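Secreted effector protein sseI (Salmonella enterica subsp. enterica serovar Typhimurium, PDB 4G29) is a virulence effector whose catalytic domain has a papain-like fold of the cysteine protease superfamily and probably acts as an enzyme. Local coordinates at residues M53-R64 with V83-F94. Sequence-based numbering, arbitrary orientation.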
loop_
_atom_site.group_PDB
_atom_site.type_symbol
_atom_site.label_atom_id
_atom_site.label_comp_id
_atom_site.label_asym_id
_atom_site.label_seq_id
_atom_site.Cartn_x
_atom_site.Cartn_y
_atom_site.Cartn_z
HETATM N N MSE A 53 -13.559 -4.439 -5.314
HETATM C CA MSE A 53 -13.814 -4.899 -3.962
HETATM C C MSE A 53 -15.269 -4.698 -3.542
HETATM O O MSE A 53 -15.897 -5.612 -2.949
HETATM C CB MSE A 53 -12.833 -4.189 -2.997
HETATM C CG MSE A 53 -11.358 -4.555 -3.230
HETATM SE SE MSE A 53 -10.277 -3.546 -2.005
HETATM C CE MSE A 53 -10.887 -4.297 -0.392
ATOM N N ASN A 54 -15.847 -3.570 -3.906
ATOM C CA ASN A 54 -17.198 -3.237 -3.536
ATOM C C ASN A 54 -18.137 -4.215 -4.201
ATOM O O ASN A 54 -19.059 -4.739 -3.588
ATOM C CB ASN A 54 -17.521 -1.790 -3.900
ATOM C CG ASN A 54 -18.964 -1.479 -3.749
ATOM O OD1 ASN A 54 -19.463 -1.323 -2.640
ATOM N ND2 ASN A 54 -19.662 -1.384 -4.871
ATOM N N GLU A 55 -17.860 -4.514 -5.457
ATOM C CA GLU A 55 -18.749 -5.406 -6.174
ATOM C C GLU A 55 -18.611 -6.877 -5.664
ATOM O O GLU A 55 -19.514 -7.675 -5.776
ATOM C CB GLU A 55 -18.514 -5.240 -7.661
ATOM C CG GLU A 55 -19.711 -5.713 -8.474
ATOM C CD GLU A 55 -19.594 -7.158 -8.829
ATOM O OE1 GLU A 55 -18.430 -7.655 -8.806
ATOM O OE2 GLU A 55 -20.645 -7.794 -9.111
ATOM N N LYS A 56 -17.497 -7.196 -5.032
ATOM C CA LYS A 56 -17.299 -8.481 -4.426
ATOM C C LYS A 56 -17.899 -8.573 -3.024
ATOM O O LYS A 56 -17.866 -9.661 -2.424
ATOM C CB LYS A 56 -15.828 -8.867 -4.434
ATOM C CG LYS A 56 -15.222 -9.232 -5.787
ATOM C CD LYS A 56 -16.167 -10.071 -6.648
ATOM C CE LYS A 56 -15.668 -10.276 -8.040
ATOM N NZ LYS A 56 -16.617 -11.067 -8.924
ATOM N N GLY A 57 -18.456 -7.472 -2.506
ATOM C CA GLY A 57 -19.080 -7.453 -1.170
ATOM C C GLY A 57 -18.157 -7.071 -0.010
ATOM O O GLY A 57 -18.503 -7.335 1.150
ATOM N N PHE A 58 -17.008 -6.439 -0.303
ATOM C CA PHE A 58 -16.203 -5.814 0.746
ATOM C C PHE A 58 -16.906 -4.503 1.063
ATOM O O PHE A 58 -17.491 -3.884 0.169
ATOM C CB PHE A 58 -14.763 -5.537 0.283
ATOM C CG PHE A 58 -13.945 -6.769 0.116
ATOM C CD1 PHE A 58 -13.082 -7.180 1.129
ATOM C CD2 PHE A 58 -14.013 -7.509 -1.033
ATOM C CE1 PHE A 58 -12.344 -8.304 1.002
ATOM C CE2 PHE A 58 -13.286 -8.658 -1.170
ATOM C CZ PHE A 58 -12.425 -9.051 -0.167
ATOM N N ASP A 59 -16.902 -4.073 2.312
ATOM C CA ASP A 59 -17.390 -2.715 2.601
ATOM C C ASP A 59 -16.395 -1.941 3.494
ATOM O O ASP A 59 -15.242 -2.376 3.706
ATOM C CB ASP A 59 -18.809 -2.745 3.156
ATOM C CG ASP A 59 -18.905 -3.467 4.438
ATOM O OD1 ASP A 59 -17.872 -3.750 5.040
ATOM O OD2 ASP A 59 -20.056 -3.755 4.902
ATOM N N ASN A 60 -16.807 -0.755 3.930
ATOM C CA ASN A 60 -15.903 0.143 4.638
ATOM C C ASN A 60 -14.555 0.228 3.888
ATOM O O ASN A 60 -13.495 0.015 4.450
ATOM C CB ASN A 60 -15.652 -0.262 6.077
ATOM C CG ASN A 60 -14.929 0.823 6.851
ATOM O OD1 ASN A 60 -14.965 1.977 6.455
ATOM N ND2 ASN A 60 -14.223 0.452 7.896
ATOM N N ILE A 61 -14.651 0.609 2.624
ATOM C CA ILE A 61 -13.491 0.713 1.756
ATOM C C ILE A 61 -12.734 1.998 2.113
ATOM O O ILE A 61 -13.316 3.064 2.258
ATOM C CB ILE A 61 -13.874 0.738 0.270
ATOM C CG1 ILE A 61 -14.724 -0.502 -0.092
ATOM C CG2 ILE A 61 -12.607 0.935 -0.590
ATOM C CD1 ILE A 61 -13.982 -1.712 -0.171
ATOM N N ARG A 62 -11.429 1.845 2.326
ATOM C CA ARG A 62 -10.559 2.957 2.607
ATOM C C ARG A 62 -9.390 2.910 1.630
ATOM O O ARG A 62 -9.034 1.818 1.150
ATOM C CB ARG A 62 -10.027 2.874 4.031
ATOM C CG ARG A 62 -11.019 3.202 5.107
ATOM C CD ARG A 62 -10.849 2.243 6.265
ATOM N NE ARG A 62 -11.365 0.914 5.943
ATOM C CZ ARG A 62 -11.084 -0.215 6.591
ATOM N NH1 ARG A 62 -10.249 -0.239 7.650
ATOM N NH2 ARG A 62 -11.659 -1.340 6.208
ATOM N N TYR A 63 -8.759 4.083 1.475
ATOM C CA TYR A 63 -7.647 4.306 0.597
ATOM C C TYR A 63 -6.447 4.575 1.481
ATOM O O TYR A 63 -6.455 5.510 2.238
ATOM C CB TYR A 63 -7.956 5.448 -0.338
ATOM C CG TYR A 63 -9.165 5.159 -1.199
ATOM C CD1 TYR A 63 -9.078 4.304 -2.308
ATOM C CD2 TYR A 63 -10.418 5.654 -0.854
ATOM C CE1 TYR A 63 -10.177 4.037 -3.096
ATOM C CE2 TYR A 63 -11.551 5.311 -1.600
ATOM C CZ TYR A 63 -11.424 4.548 -2.714
ATOM O OH TYR A 63 -12.591 4.278 -3.400
ATOM N N ARG A 64 -5.449 3.706 1.350
ATOM C CA ARG A 64 -4.285 3.732 2.176
ATOM C C ARG A 64 -3.141 4.458 1.491
ATOM O O ARG A 64 -2.592 3.957 0.503
ATOM C CB ARG A 64 -3.876 2.289 2.581
ATOM C CG ARG A 64 -2.704 2.248 3.583
ATOM C CD ARG A 64 -2.608 0.887 4.287
ATOM N NE ARG A 64 -3.745 0.686 5.184
ATOM C CZ ARG A 64 -3.876 -0.307 6.058
ATOM N NH1 ARG A 64 -2.984 -1.273 6.087
ATOM N NH2 ARG A 64 -4.917 -0.375 6.884
ATOM N N VAL A 83 -5.586 -0.381 -1.172
ATOM C CA VAL A 83 -7.025 -0.255 -0.824
ATOM C C VAL A 83 -7.369 -1.287 0.247
ATOM O O VAL A 83 -6.934 -2.437 0.163
ATOM C CB VAL A 83 -7.930 -0.372 -2.081
ATOM C CG1 VAL A 83 -9.371 -0.049 -1.761
ATOM C CG2 VAL A 83 -7.435 0.547 -3.244
ATOM N N VAL A 84 -8.110 -0.856 1.261
ATOM C CA VAL A 84 -8.445 -1.684 2.413
ATOM C C VAL A 84 -9.962 -1.840 2.474
ATOM O O VAL A 84 -10.732 -0.887 2.220
ATOM C CB VAL A 84 -8.021 -0.995 3.725
ATOM C CG1 VAL A 84 -8.076 -1.977 4.882
ATOM C CG2 VAL A 84 -6.697 -0.306 3.584
ATOM N N GLY A 85 -10.415 -3.035 2.827
ATOM C CA GLY A 85 -11.851 -3.255 2.988
ATOM C C GLY A 85 -12.156 -4.361 3.975
ATOM O O GLY A 85 -11.344 -5.267 4.207
ATOM N N ASN A 86 -13.340 -4.247 4.559
ATOM C CA ASN A 86 -13.846 -5.190 5.522
ATOM C C ASN A 86 -14.595 -6.320 4.836
ATOM O O ASN A 86 -15.394 -6.091 3.942
ATOM C CB ASN A 86 -14.824 -4.504 6.476
ATOM C CG ASN A 86 -15.625 -5.507 7.333
ATOM O OD1 ASN A 86 -16.837 -5.710 7.141
ATOM N ND2 ASN A 86 -14.948 -6.143 8.265
ATOM N N LYS A 87 -14.372 -7.534 5.307
ATOM C CA LYS A 87 -15.190 -8.649 4.891
ATOM C C LYS A 87 -15.364 -9.536 6.112
ATOM O O LYS A 87 -14.405 -10.113 6.611
ATOM C CB LYS A 87 -14.486 -9.381 3.757
ATOM C CG LYS A 87 -15.229 -10.567 3.199
ATOM C CD LYS A 87 -15.814 -10.316 1.825
ATOM C CE LYS A 87 -16.551 -11.584 1.369
ATOM N NZ LYS A 87 -17.340 -11.357 0.164
ATOM N N GLU A 88 -16.584 -9.581 6.624
ATOM C CA GLU A 88 -16.926 -10.444 7.749
ATOM C C GLU A 88 -16.125 -10.123 9.002
ATOM O O GLU A 88 -15.663 -11.025 9.730
ATOM C CB GLU A 88 -16.764 -11.912 7.356
ATOM C CG GLU A 88 -17.710 -12.286 6.216
ATOM C CD GLU A 88 -17.415 -13.631 5.579
ATOM O OE1 GLU A 88 -16.238 -14.074 5.567
ATOM O OE2 GLU A 88 -18.376 -14.239 5.074
ATOM N N GLY A 89 -16.000 -8.833 9.274
ATOM C CA GLY A 89 -15.313 -8.364 10.473
ATOM C C GLY A 89 -13.816 -8.333 10.447
ATOM O O GLY A 89 -13.204 -8.020 11.462
ATOM N N LYS A 90 -13.203 -8.649 9.303
ATOM C CA LYS A 90 -11.752 -8.519 9.173
ATOM C C LYS A 90 -11.418 -7.634 7.982
ATOM O O LYS A 90 -12.142 -7.642 6.980
ATOM C CB LYS A 90 -11.069 -9.874 9.035
ATOM C CG LYS A 90 -11.327 -10.776 10.215
ATOM C CD LYS A 90 -10.594 -12.101 10.060
ATOM C CE LYS A 90 -11.328 -13.020 9.103
ATOM N NZ LYS A 90 -12.570 -13.620 9.710
ATOM N N ASP A 91 -10.339 -6.874 8.132
ATOM C CA ASP A 91 -9.799 -6.027 7.054
ATOM C C ASP A 91 -8.848 -6.807 6.151
ATOM O O ASP A 91 -8.027 -7.588 6.621
ATOM C CB ASP A 91 -9.073 -4.836 7.651
ATOM C CG ASP A 91 -10.028 -3.698 8.097
ATOM O OD1 ASP A 91 -11.240 -3.765 7.802
ATOM O OD2 ASP A 91 -9.546 -2.714 8.744
ATOM N N TYR A 92 -8.982 -6.575 4.840
ATOM C CA TYR A 92 -8.044 -7.048 3.820
ATOM C C TYR A 92 -7.486 -5.863 3.008
ATOM O O TYR A 92 -8.170 -4.869 2.788
ATOM C CB TYR A 92 -8.785 -8.054 2.913
ATOM C CG TYR A 92 -9.212 -9.256 3.705
ATOM C CD1 TYR A 92 -8.350 -10.332 3.905
ATOM C CD2 TYR A 92 -10.428 -9.259 4.365
ATOM C CE1 TYR A 92 -8.751 -11.426 4.648
ATOM C CE2 TYR A 92 -10.816 -10.315 5.114
ATOM C CZ TYR A 92 -9.967 -11.403 5.260
ATOM O OH TYR A 92 -10.340 -12.504 6.020
ATOM N N VAL A 93 -6.243 -5.999 2.598
ATOM C CA VAL A 93 -5.555 -5.000 1.813
ATOM C C VAL A 93 -5.291 -5.611 0.448
ATOM O O VAL A 93 -4.668 -6.656 0.343
ATOM C CB VAL A 93 -4.256 -4.553 2.449
ATOM C CG1 VAL A 93 -3.638 -3.406 1.647
ATOM C CG2 VAL A 93 -4.507 -4.092 3.912
ATOM N N PHE A 94 -5.823 -4.961 -0.579
ATOM C CA PHE A 94 -5.472 -5.218 -1.970
ATOM C C PHE A 94 -4.365 -4.232 -2.342
ATOM O O PHE A 94 -4.562 -2.986 -2.362
ATOM C CB PHE A 94 -6.695 -5.041 -2.861
ATOM C CG PHE A 94 -7.666 -6.197 -2.862
ATOM C CD1 PHE A 94 -8.368 -6.568 -1.721
ATOM C CD2 PHE A 94 -8.007 -6.807 -4.079
ATOM C CE1 PHE A 94 -9.324 -7.621 -1.756
ATOM C CE2 PHE A 94 -8.935 -7.782 -4.137
ATOM C CZ PHE A 94 -9.592 -8.236 -2.965
HETATM O O HOH W 1 -18.458 -6.674 4.108
HETATM O O HOH W 2 -6.466 -1.966 8.766
#
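Both carboxylate oxygens of Asp91 are gripped end-on by Arg62, which reaches across strand 83-87 to the next strand of the sheet: NH1 of Arg62 lies 2.8 Å from OD2 of Asp91, and NH2 lies 2.9 Å from OD1. The bonds leave in the guanidinium plane and are nearly straight, yet they meet the carboxylate from above its plane, the two groups being turned 54° apart. The same guanidinium is steadied side-on, since NE and NH2 both donate to the backbone O of Asn60, while CG1 of Val84 lies over one face. A bend at chi3 (-74°) helps turn the Arg62 chain back toward Asn60. A water links OD2 of Asp91 to Arg64, whose NE forms a salt bridge with Asp137.

Between strands 61-64 and 83-87 the backbones pair antiparallel. Arg62 and Val84 form a hydrogen-bonded pair, with Val84 N to Arg62 O at 2.8 Å, and so do Asp59 and Asn86; the register slips by one residue between them, a beta bulge at the corner where the chain turns.

On the other face of the sheet, CG of Met53, a selenomethionine, sits over the centre of the Phe94 ring, 3.8 Å from its centroid, and its CE curls to 3.5 Å from Gly85 N. Phe94 points its edge at the face of Phe58 in a T-shaped stack, the planes 85° apart. Lys87 crosses Phe58 with CD over the ring centre, and its NZ donates a weak hydrogen bond to Lys56 O, just before Gly57, whose positive phi closes helix 42-55 in a Schellman motif.

Strands 61-69, 78-87 and 90-95 are successive neighbours in the antiparallel sheet of the papain-like domain; helix 42-55 packs on the face carrying Val83 and Phe94, and helix 117-126 lies beside Asp91.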